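Local atomic coordinates of glycoside hydrolase family 43 (Halothermothrix orenii, PDB entry 4QQS), a protein that hydrolyses glycosidic bonds as a thermostable family-43 glycoside hydrolase with alpha-L-arabinofuranosidase activity, and probably takes part in xylan breakdown. Residues A[15-20]-A[254-259]; A[270-275]-A[286-291]; A[30-35]-A[70-75]. All blocks are in the same frame, centred on the assembly; numbering follows the deposited sequence.

Overall arrangement
The three contacts lie around the centre of a five-bladed beta-propeller. Contact 1 joins the inner strands of two blades, 16-23 and 257-261, and carries D17, the predicted proton acceptor. Contact 2, its centre about 7 Å from that of contact 1, lies further out in the blade of 257-261, and S258 N and V271 O, 2.9 Å apart, probably hydrogen-bond the two contacts. Contact 3, centred about 10 Å from contact 1, ties the blade of 16-23 to the one that begins with 72-79; D17 OD1 lies 2.6 Å from T32 OG1. H256 of contact 1 and E75 of contact 3 bind one sodium ion. Contacts 2 and 3 do not touch, their nearest atoms being about 6 Å apart.

Contact 1. Residues A[15-20]-A[254-259]; sequences IGDPYV and PGHNSV. With NA (sodium ion), chain D.
The hydroxyl of S258 bridges two backbone groups of the neighbouring strand: OG donates to P18 O at 2.9 Å and accepts from V20 N at 3.1 Å. With chi1 at 57°, OG sits between its own N and carbonyl carbon, which brings it against the 16-20 backbone, here nearly parallel to 257-259 (9°). The donor meets P18 O tilted from the carbonyl plane. An alanine here would probably leave V20 N and P18 O without their mate and weaken the tie between the two strands. Further along, water 1 donates to both V20 O and V259 O. At the other end, D17 lies over one face of the H256 imidazole: CB stands 3.6 Å from the ring centroid in a CH-pi contact, and the carboxylate plane is turned 45° from the ring. D17 OD2 is close to H256 ND1 without bonding it; T32 holds OD1 and H273 weakly bonds OD2, while ND1 bonds a buffer molecule, probably from crystallisation. H256 NE2 binds the sodium ion at 2.8 Å, and four waters and E75 complete its shell. One imidazole thus brings the sodium site up against D17, the predicted proton acceptor, whose carboxylate is oriented mainly by T32.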
loop_
_atom_site.group_PDB
_atom_site.type_symbol
_atom_site.label_atom_id
_atom_site.label_comp_id
_atom_site.label_asym_id
_atom_site.label_seq_id
_atom_site.Cartn_x
_atom_site.Cartn_y
_atom_site.Cartn_z
ATOM N N ILE A 15 -10.480 -8.967 1.251
ATOM C CA ILE A 15 -9.819 -7.680 1.218
ATOM C C ILE A 15 -8.694 -7.657 0.203
ATOM O O ILE A 15 -8.415 -8.659 -0.460
ATOM C CB ILE A 15 -9.322 -7.259 2.627
ATOM C CG1 ILE A 15 -8.293 -8.231 3.213
ATOM C CG2 ILE A 15 -10.504 -7.139 3.565
ATOM C CD1 ILE A 15 -6.884 -8.210 2.632
ATOM N N GLY A 16 -8.055 -6.493 0.091
ATOM C CA GLY A 16 -6.745 -6.373 -0.512
ATOM C C GLY A 16 -6.059 -5.155 0.076
ATOM O O GLY A 16 -6.702 -4.304 0.680
ATOM N N ASP A 17 -4.754 -5.060 -0.094
ATOM C CA ASP A 17 -4.028 -3.810 0.045
ATOM C C ASP A 17 -4.030 -3.321 1.501
ATOM O O ASP A 17 -4.497 -2.230 1.814
ATOM C CB ASP A 17 -4.598 -2.763 -0.916
ATOM C CG ASP A 17 -4.839 -3.320 -2.316
ATOM O OD1 ASP A 17 -5.905 -3.004 -2.900
ATOM O OD2 ASP A 17 -3.977 -4.064 -2.820
ATOM N N PRO A 18 -3.503 -4.138 2.413
ATOM C CA PRO A 18 -3.601 -3.791 3.835
ATOM C C PRO A 18 -2.621 -2.712 4.271
ATOM O O PRO A 18 -1.414 -2.900 4.161
ATOM C CB PRO A 18 -3.272 -5.114 4.524
ATOM C CG PRO A 18 -2.345 -5.798 3.584
ATOM C CD PRO A 18 -2.903 -5.471 2.225
ATOM N N TYR A 19 -3.146 -1.625 4.809
ATOM C CA TYR A 19 -2.322 -0.524 5.280
ATOM C C TYR A 19 -2.494 -0.409 6.784
ATOM O O TYR A 19 -3.606 -0.211 7.243
ATOM C CB TYR A 19 -2.738 0.783 4.600
ATOM C CG TYR A 19 -1.876 1.929 5.061
ATOM C CD1 TYR A 19 -2.156 2.573 6.250
ATOM C CD2 TYR A 19 -0.771 2.332 4.348
ATOM C CE1 TYR A 19 -1.383 3.593 6.717
ATOM C CE2 TYR A 19 0.019 3.392 4.806
ATOM C CZ TYR A 19 -0.306 4.006 6.000
ATOM O OH TYR A 19 0.432 5.049 6.505
ATOM N N VAL A 20 -1.401 -0.488 7.543
ATOM C CA VAL A 20 -1.458 -0.352 8.989
ATOM C C VAL A 20 -0.767 0.909 9.439
ATOM O O VAL A 20 0.379 1.161 9.070
ATOM C CB VAL A 20 -0.860 -1.564 9.714
ATOM C CG1 VAL A 20 -0.776 -1.319 11.218
ATOM C CG2 VAL A 20 -1.681 -2.799 9.405
ATOM N N PRO A 254 1.973 -12.866 -2.528
ATOM C CA PRO A 254 2.169 -11.873 -1.467
ATOM C C PRO A 254 2.385 -10.477 -2.039
ATOM O O PRO A 254 3.235 -10.282 -2.901
ATOM C CB PRO A 254 3.413 -12.374 -0.736
ATOM C CG PRO A 254 4.152 -13.160 -1.762
ATOM C CD PRO A 254 3.115 -13.789 -2.640
ATOM N N GLY A 255 1.622 -9.496 -1.570
ATOM C CA GLY A 255 1.684 -8.202 -2.214
ATOM C C GLY A 255 1.039 -7.054 -1.481
ATOM O O GLY A 255 0.474 -7.187 -0.398
ATOM N N HIS A 256 1.197 -5.911 -2.159
ATOM C CA HIS A 256 0.671 -4.586 -1.782
ATOM C C HIS A 256 0.753 -4.351 -0.304
ATOM O O HIS A 256 -0.257 -4.352 0.424
ATOM C CB HIS A 256 -0.775 -4.322 -2.364
ATOM C CG HIS A 256 -1.166 -2.864 -2.366
ATOM N ND1 HIS A 256 -1.572 -2.145 -3.435
ATOM C CD2 HIS A 256 -1.167 -2.025 -1.357
ATOM C CE1 HIS A 256 -1.822 -0.941 -3.065
ATOM N NE2 HIS A 256 -1.569 -0.830 -1.805
ATOM N N ASN A 257 1.976 -4.076 0.146
ATOM C CA ASN A 257 2.275 -4.055 1.553
ATOM C C ASN A 257 2.350 -2.663 2.170
ATOM O O ASN A 257 2.517 -1.634 1.504
ATOM C CB ASN A 257 3.593 -4.765 1.816
ATOM C CG ASN A 257 4.789 -3.945 1.378
ATOM O OD1 ASN A 257 5.138 -3.899 0.198
ATOM N ND2 ASN A 257 5.415 -3.262 2.341
ATOM N N SER A 258 2.267 -2.664 3.495
ATOM C CA SER A 258 2.698 -1.543 4.312
ATOM C C SER A 258 3.752 -2.039 5.303
ATOM O O SER A 258 4.128 -3.218 5.281
ATOM C CB SER A 258 1.499 -0.893 5.000
ATOM O OG SER A 258 0.771 -1.820 5.788
ATOM N N VAL A 259 4.289 -1.117 6.099
ATOM C CA VAL A 259 5.309 -1.429 7.094
ATOM C C VAL A 259 4.937 -0.714 8.394
ATOM O O VAL A 259 4.526 0.441 8.363
ATOM C CB VAL A 259 6.703 -0.947 6.646
ATOM C CG1 VAL A 259 7.753 -1.288 7.696
ATOM C CG2 VAL A 259 7.081 -1.556 5.308
HETATM NA NA NA D . -0.454 1.370 -0.566
HETATM O O HOH W 1 2.769 2.370 9.022
HETATM O O HOH W 2 1.471 -0.379 -0.593
HETATM O O HOH W 3 -1.374 0.559 1.211
HETATM O O HOH W 4 0.564 2.408 -2.442
HETATM O O HOH W 5 -2.134 2.573 -1.449
#

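Contact 2. Residues A[270-275]-A[286-291]; sequences VVYHTH and TVNIDR
Strands 270-275 and 286-291 run antiparallel, their short axes 4.6 Å apart at closest approach and inclined at 141°, the marked twist of a propeller blade. V270, Y272 and T274 form hydrogen-bonded pairs with D290, N288 and T286, each with reciprocal N-H to O bonds, while V271-I289 and H273-V287 are the non-hydrogen-bonded pairs between them. In these gaps the CA-H groups of I289, V271 and H273 point at carbonyl oxygens across the strands.

The face bearing Y272, N288 and D290 holds the polar side-chain interactions. Y272 CG lies between its backbone N and carbonyl carbon (chi1 62°), which lays the ring across the partner strand. N288 CB packs over one ring face, 3.6 Å from the centroid and offset toward the rim, and the amide and ring planes are 23° apart. Beyond it, Y272 OH donates to D290 OD2 at 2.6 Å, meeting the carboxylate on its anti side; OD2 lies near the ring plane, at its edge. The other carboxylate oxygen, OD1, is held by T305 and Y5. N288 ND2 splits its protons between T274 OG1 at 3.0 Å and Y272 O at 3.2 Å, so the amide is fixed against rotation. Y272 O consequently accepts twice, from N288 N nearly in line with the C=O and from ND2 above the carbonyl plane. On the opposite face V271 is apolar: its CG1 meets V287 CG1, and its CG2 meets I289 CG2, each at 4.1 Å.

The two strands are a beta hairpin in the middle of a four-stranded blade, with 257-261 along the inner side of 268-275 and 298-302 beyond 285-295. V271 also packs on P18 and V20 of strand 16-23, in the adjoining blade, and H273 reaches D17 there through a weak hydrogen bond.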
loop_
_atom_site.group_PDB
_atom_site.type_symbol
_atom_site.label_atom_id
_atom_site.label_comp_id
_atom_site.label_asym_id
_atom_site.label_seq_id
_atom_site.Cartn_x
_atom_site.Cartn_y
_atom_site.Cartn_z
ATOM N N VAL A 270 6.452 -6.167 7.947
ATOM C CA VAL A 270 5.738 -5.967 6.705
ATOM C C VAL A 270 4.336 -6.557 6.870
ATOM O O VAL A 270 4.165 -7.634 7.448
ATOM C CB VAL A 270 6.494 -6.613 5.501
ATOM C CG1 VAL A 270 6.740 -8.114 5.680
ATOM C CG2 VAL A 270 5.776 -6.345 4.210
ATOM N N VAL A 271 3.341 -5.812 6.400
ATOM C CA VAL A 271 1.947 -6.220 6.425
ATOM C C VAL A 271 1.537 -6.348 4.965
ATOM O O VAL A 271 1.660 -5.396 4.209
ATOM C CB VAL A 271 1.061 -5.193 7.138
ATOM C CG1 VAL A 271 -0.365 -5.713 7.194
ATOM C CG2 VAL A 271 1.594 -4.882 8.550
ATOM N N TYR A 272 1.090 -7.529 4.553
ATOM C CA TYR A 272 0.889 -7.825 3.143
ATOM C C TYR A 272 -0.287 -8.765 2.961
ATOM O O TYR A 272 -0.673 -9.475 3.891
ATOM C CB TYR A 272 2.168 -8.427 2.527
ATOM C CG TYR A 272 2.598 -9.736 3.148
ATOM C CD1 TYR A 272 3.310 -9.774 4.343
ATOM C CD2 TYR A 272 2.275 -10.936 2.541
ATOM C CE1 TYR A 272 3.696 -10.986 4.917
ATOM C CE2 TYR A 272 2.666 -12.155 3.101
ATOM C CZ TYR A 272 3.363 -12.176 4.292
ATOM O OH TYR A 272 3.713 -13.402 4.815
ATOM N N HIS A 273 -0.853 -8.774 1.761
ATOM C CA HIS A 273 -1.923 -9.710 1.480
ATOM C C HIS A 273 -1.421 -10.927 0.722
ATOM O O HIS A 273 -0.371 -10.895 0.110
ATOM C CB HIS A 273 -3.102 -9.057 0.769
ATOM C CG HIS A 273 -2.843 -8.557 -0.615
ATOM N ND1 HIS A 273 -2.295 -9.258 -1.674
ATOM C CD2 HIS A 273 -3.197 -7.355 -1.100
ATOM C CE1 HIS A 273 -2.304 -8.463 -2.743
ATOM N NE2 HIS A 273 -2.861 -7.318 -2.415
ATOM N N THR A 274 -2.188 -12.009 0.824
ATOM C CA THR A 274 -2.023 -13.195 -0.017
ATOM C C THR A 274 -3.413 -13.662 -0.446
ATOM O O THR A 274 -4.419 -13.266 0.133
ATOM C CB THR A 274 -1.321 -14.343 0.730
ATOM O OG1 THR A 274 -2.054 -14.638 1.922
ATOM C CG2 THR A 274 0.109 -13.995 1.077
ATOM N N HIS A 275 -3.490 -14.547 -1.430
ATOM C CA HIS A 275 -4.800 -15.029 -1.845
ATOM C C HIS A 275 -5.424 -15.897 -0.775
ATOM O O HIS A 275 -4.780 -16.781 -0.209
ATOM C CB HIS A 275 -4.709 -15.818 -3.136
ATOM C CG HIS A 275 -4.185 -15.019 -4.281
ATOM N ND1 HIS A 275 -4.823 -13.929 -4.832
ATOM C CD2 HIS A 275 -3.036 -15.173 -4.965
ATOM C CE1 HIS A 275 -4.073 -13.457 -5.814
ATOM N NE2 HIS A 275 -2.995 -14.209 -5.925
ATOM N N THR A 286 -6.222 -11.921 1.933
ATOM C CA THR A 286 -6.220 -12.000 3.376
ATOM C C THR A 286 -4.929 -11.376 3.918
ATOM O O THR A 286 -3.946 -11.253 3.200
ATOM C CB THR A 286 -6.425 -13.461 3.826
ATOM O OG1 THR A 286 -6.657 -13.530 5.235
ATOM C CG2 THR A 286 -5.242 -14.317 3.466
ATOM N N VAL A 287 -4.959 -10.950 5.174
ATOM C CA VAL A 287 -3.906 -10.169 5.794
ATOM C C VAL A 287 -2.859 -11.048 6.473
ATOM O O VAL A 287 -3.197 -12.029 7.146
ATOM C CB VAL A 287 -4.530 -9.211 6.839
ATOM C CG1 VAL A 287 -3.463 -8.397 7.545
ATOM C CG2 VAL A 287 -5.546 -8.278 6.187
ATOM N N ASN A 288 -1.593 -10.661 6.325
ATOM C CA ASN A 288 -0.443 -11.369 6.883
ATOM C C ASN A 288 0.564 -10.369 7.402
ATOM O O ASN A 288 0.624 -9.231 6.924
ATOM C CB ASN A 288 0.263 -12.204 5.822
ATOM C CG ASN A 288 -0.668 -13.142 5.111
ATOM O OD1 ASN A 288 -0.896 -14.267 5.546
ATOM N ND2 ASN A 288 -1.273 -12.662 4.050
ATOM N N ILE A 289 1.384 -10.804 8.356
ATOM C CA ILE A 289 2.522 -10.019 8.815
ATOM C C ILE A 289 3.773 -10.879 8.822
ATOM O O ILE A 289 3.705 -12.104 8.981
ATOM C CB ILE A 289 2.296 -9.403 10.221
ATOM C CG1 ILE A 289 2.269 -10.477 11.315
ATOM C CG2 ILE A 289 1.022 -8.546 10.224
ATOM C CD1 ILE A 289 2.098 -9.907 12.698
ATOM N N ASP A 290 4.934 -10.254 8.665
ATOM C CA ASP A 290 6.190 -10.959 8.880
ATOM C C ASP A 290 7.297 -9.951 9.158
ATOM O O ASP A 290 7.173 -8.763 8.868
ATOM C CB ASP A 290 6.553 -11.875 7.686
ATOM C CG ASP A 290 5.970 -13.287 7.795
ATOM O OD1 ASP A 290 6.080 -13.913 8.877
ATOM O OD2 ASP A 290 5.446 -13.790 6.764
ATOM N N ARG A 291 8.389 -10.438 9.738
ATOM C CA ARG A 291 9.492 -9.582 10.134
ATOM C C ARG A 291 10.268 -9.061 8.933
ATOM O O ARG A 291 10.573 -9.811 8.015
ATOM C CB ARG A 291 10.415 -10.332 11.095
ATOM C CG ARG A 291 9.781 -10.483 12.466
ATOM C CD ARG A 291 10.650 -11.281 13.463
ATOM N NE ARG A 291 10.133 -11.048 14.813
ATOM C CZ ARG A 291 9.125 -11.700 15.385
ATOM N NH1 ARG A 291 8.568 -12.758 14.813
ATOM N NH2 ARG A 291 8.688 -11.297 16.567
#

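Contact 3. Residues A[30-35]-A[70-75]; sequences YATSAI and DFWAPE. With NA (sodium ion), chain D.
I35, P74 and T32 bury the most surface where 30-35 meets 70-75. I35 contributes its carbonyl: F71 N donates to I35 O at 2.9 Å, in the carbonyl plane on a lone pair and almost straight (173°). The same oxygen lies at the edge of the F71 ring, 3.4 Å from CD1, while I35 CG2 comes up to the edge of the W72 indole. P74 turns its ring to the chain opposite, CG resting 3.7 Å from Y30 CB and CD against the backbone between A31 and T32. T32 adds a side-chain hydrogen bond. Its OG1, placed anti to the carbonyl carbon (chi1 -57°), accepts from A73 N at 2.8 Å, and CG2, on the other branch, lies 4.0 Å from W72 CD1. Water 6 adds a bridge, accepting from S33 N and donating to F71 O. One residue past P74, E75 OE2 binds the sodium ion at 2.1 Å, and H256 and four waters are the other ligands; E75 OE1 bonds H128. T32 OG1 also bonds D17 OD1, so that one hydroxyl ties strand 72-75 to the carboxylate of the predicted proton acceptor and helps to orient it.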
loop_
_atom_site.group_PDB
_atom_site.type_symbol
_atom_site.label_atom_id
_atom_site.label_comp_id
_atom_site.label_asym_id
_atom_site.label_seq_id
_atom_site.Cartn_x
_atom_site.Cartn_y
_atom_site.Cartn_z
ATOM N N TYR A 30 -6.450 -0.457 7.456
ATOM C CA TYR A 30 -7.399 -0.007 6.451
ATOM C C TYR A 30 -7.105 -0.817 5.201
ATOM O O TYR A 30 -5.945 -1.062 4.896
ATOM C CB TYR A 30 -7.218 1.488 6.156
ATOM C CG TYR A 30 -7.186 2.373 7.382
ATOM C CD1 TYR A 30 -6.010 2.568 8.087
ATOM C CD2 TYR A 30 -8.329 3.006 7.844
ATOM C CE1 TYR A 30 -5.960 3.367 9.203
ATOM C CE2 TYR A 30 -8.286 3.818 8.971
ATOM C CZ TYR A 30 -7.091 3.986 9.645
ATOM O OH TYR A 30 -6.994 4.772 10.767
ATOM N N ALA A 31 -8.123 -1.227 4.457
ATOM C CA ALA A 31 -7.902 -2.079 3.298
ATOM C C ALA A 31 -8.966 -1.869 2.249
ATOM O O ALA A 31 -10.079 -1.426 2.548
ATOM C CB ALA A 31 -7.874 -3.557 3.710
ATOM N N THR A 32 -8.625 -2.208 1.011
ATOM C CA THR A 32 -9.639 -2.450 -0.013
ATOM C C THR A 32 -10.592 -3.503 0.549
ATOM O O THR A 32 -10.160 -4.549 1.031
ATOM C CB THR A 32 -8.989 -2.945 -1.305
ATOM O OG1 THR A 32 -8.029 -1.976 -1.726
ATOM C CG2 THR A 32 -10.015 -3.164 -2.387
ATOM N N SER A 33 -11.885 -3.202 0.532
ATOM C CA SER A 33 -12.833 -3.970 1.318
ATOM C C SER A 33 -14.215 -3.769 0.709
ATOM O O SER A 33 -14.613 -4.531 -0.176
ATOM C CB SER A 33 -12.711 -3.554 2.797
ATOM O OG SER A 33 -12.724 -2.136 2.964
ATOM N N ALA A 34 -14.903 -2.706 1.110
ATOM C CA ALA A 34 -16.229 -2.377 0.585
ATOM C C ALA A 34 -16.082 -1.626 -0.745
ATOM O O ALA A 34 -16.274 -0.396 -0.822
ATOM C CB ALA A 34 -16.984 -1.547 1.594
ATOM N N ILE A 35 -15.731 -2.366 -1.792
ATOM C CA ILE A 35 -15.263 -1.746 -3.031
ATOM C C ILE A 35 -16.293 -0.838 -3.691
ATOM O O ILE A 35 -15.918 0.027 -4.468
ATOM C CB ILE A 35 -14.776 -2.806 -4.052
ATOM C CG1 ILE A 35 -15.840 -3.888 -4.265
ATOM C CG2 ILE A 35 -13.449 -3.404 -3.592
ATOM C CD1 ILE A 35 -15.548 -4.855 -5.400
ATOM N N ASP A 70 -15.257 1.031 -7.273
ATOM C CA ASP A 70 -13.816 0.781 -7.344
ATOM C C ASP A 70 -13.033 1.602 -6.307
ATOM O O ASP A 70 -12.007 2.215 -6.606
ATOM C CB ASP A 70 -13.285 1.025 -8.762
ATOM C CG ASP A 70 -13.860 0.044 -9.784
ATOM O OD1 ASP A 70 -13.996 -1.160 -9.458
ATOM O OD2 ASP A 70 -14.165 0.474 -10.919
ATOM N N PHE A 71 -13.517 1.559 -5.070
ATOM C CA PHE A 71 -12.840 2.178 -3.932
ATOM C C PHE A 71 -11.679 1.286 -3.511
ATOM O O PHE A 71 -11.906 0.191 -2.983
ATOM C CB PHE A 71 -13.827 2.387 -2.769
ATOM C CG PHE A 71 -14.783 3.524 -2.995
ATOM C CD1 PHE A 71 -15.945 3.348 -3.743
ATOM C CD2 PHE A 71 -14.527 4.785 -2.477
ATOM C CE1 PHE A 71 -16.799 4.405 -3.959
ATOM C CE2 PHE A 71 -15.392 5.834 -2.700
ATOM C CZ PHE A 71 -16.519 5.636 -3.440
ATOM N N TRP A 72 -10.448 1.740 -3.769
ATOM C CA TRP A 72 -9.259 0.922 -3.558
ATOM C C TRP A 72 -8.192 1.608 -2.724
ATOM O O TRP A 72 -7.980 2.824 -2.810
ATOM C CB TRP A 72 -8.583 0.540 -4.892
ATOM C CG TRP A 72 -9.421 -0.190 -5.877
ATOM C CD1 TRP A 72 -10.571 -0.889 -5.646
ATOM C CD2 TRP A 72 -9.176 -0.264 -7.283
ATOM N NE1 TRP A 72 -11.061 -1.391 -6.836
ATOM C CE2 TRP A 72 -10.224 -1.009 -7.857
ATOM C CE3 TRP A 72 -8.173 0.232 -8.112
ATOM C CZ2 TRP A 72 -10.291 -1.271 -9.227
ATOM C CZ3 TRP A 72 -8.248 -0.023 -9.471
ATOM C CH2 TRP A 72 -9.300 -0.762 -10.014
ATOM N N ALA A 73 -7.481 0.764 -1.980
ATOM C CA ALA A 73 -6.140 1.009 -1.430
ATOM C C ALA A 73 -6.013 2.296 -0.618
ATOM O O ALA A 73 -5.276 3.216 -0.987
ATOM C CB ALA A 73 -5.084 0.918 -2.531
ATOM N N PRO A 74 -6.700 2.334 0.528
ATOM C CA PRO A 74 -6.634 3.486 1.419
ATOM C C PRO A 74 -5.333 3.499 2.208
ATOM O O PRO A 74 -4.840 2.436 2.598
ATOM C CB PRO A 74 -7.810 3.245 2.361
ATOM C CG PRO A 74 -7.862 1.762 2.483
ATOM C CD PRO A 74 -7.518 1.249 1.090
ATOM N N GLU A 75 -4.804 4.682 2.473
ATOM C CA GLU A 75 -3.652 4.818 3.359
ATOM C C GLU A 75 -3.890 6.011 4.253
ATOM O O GLU A 75 -4.450 7.011 3.811
ATOM C CB GLU A 75 -2.371 5.022 2.585
ATOM C CG GLU A 75 -1.997 3.884 1.689
ATOM C CD GLU A 75 -0.486 3.887 1.381
ATOM O OE1 GLU A 75 0.257 4.722 1.929
ATOM O OE2 GLU A 75 -0.028 3.061 0.581
HETATM NA NA NA D . -0.454 1.370 -0.566
HETATM O O HOH W 6 -12.882 -0.789 -0.588
HETATM O O HOH W 5 -2.134 2.573 -1.449
HETATM O O HOH W 2 1.471 -0.379 -0.593
HETATM O O HOH W 3 -1.374 0.559 1.211
HETATM O O HOH W 4 0.564 2.408 -2.442
#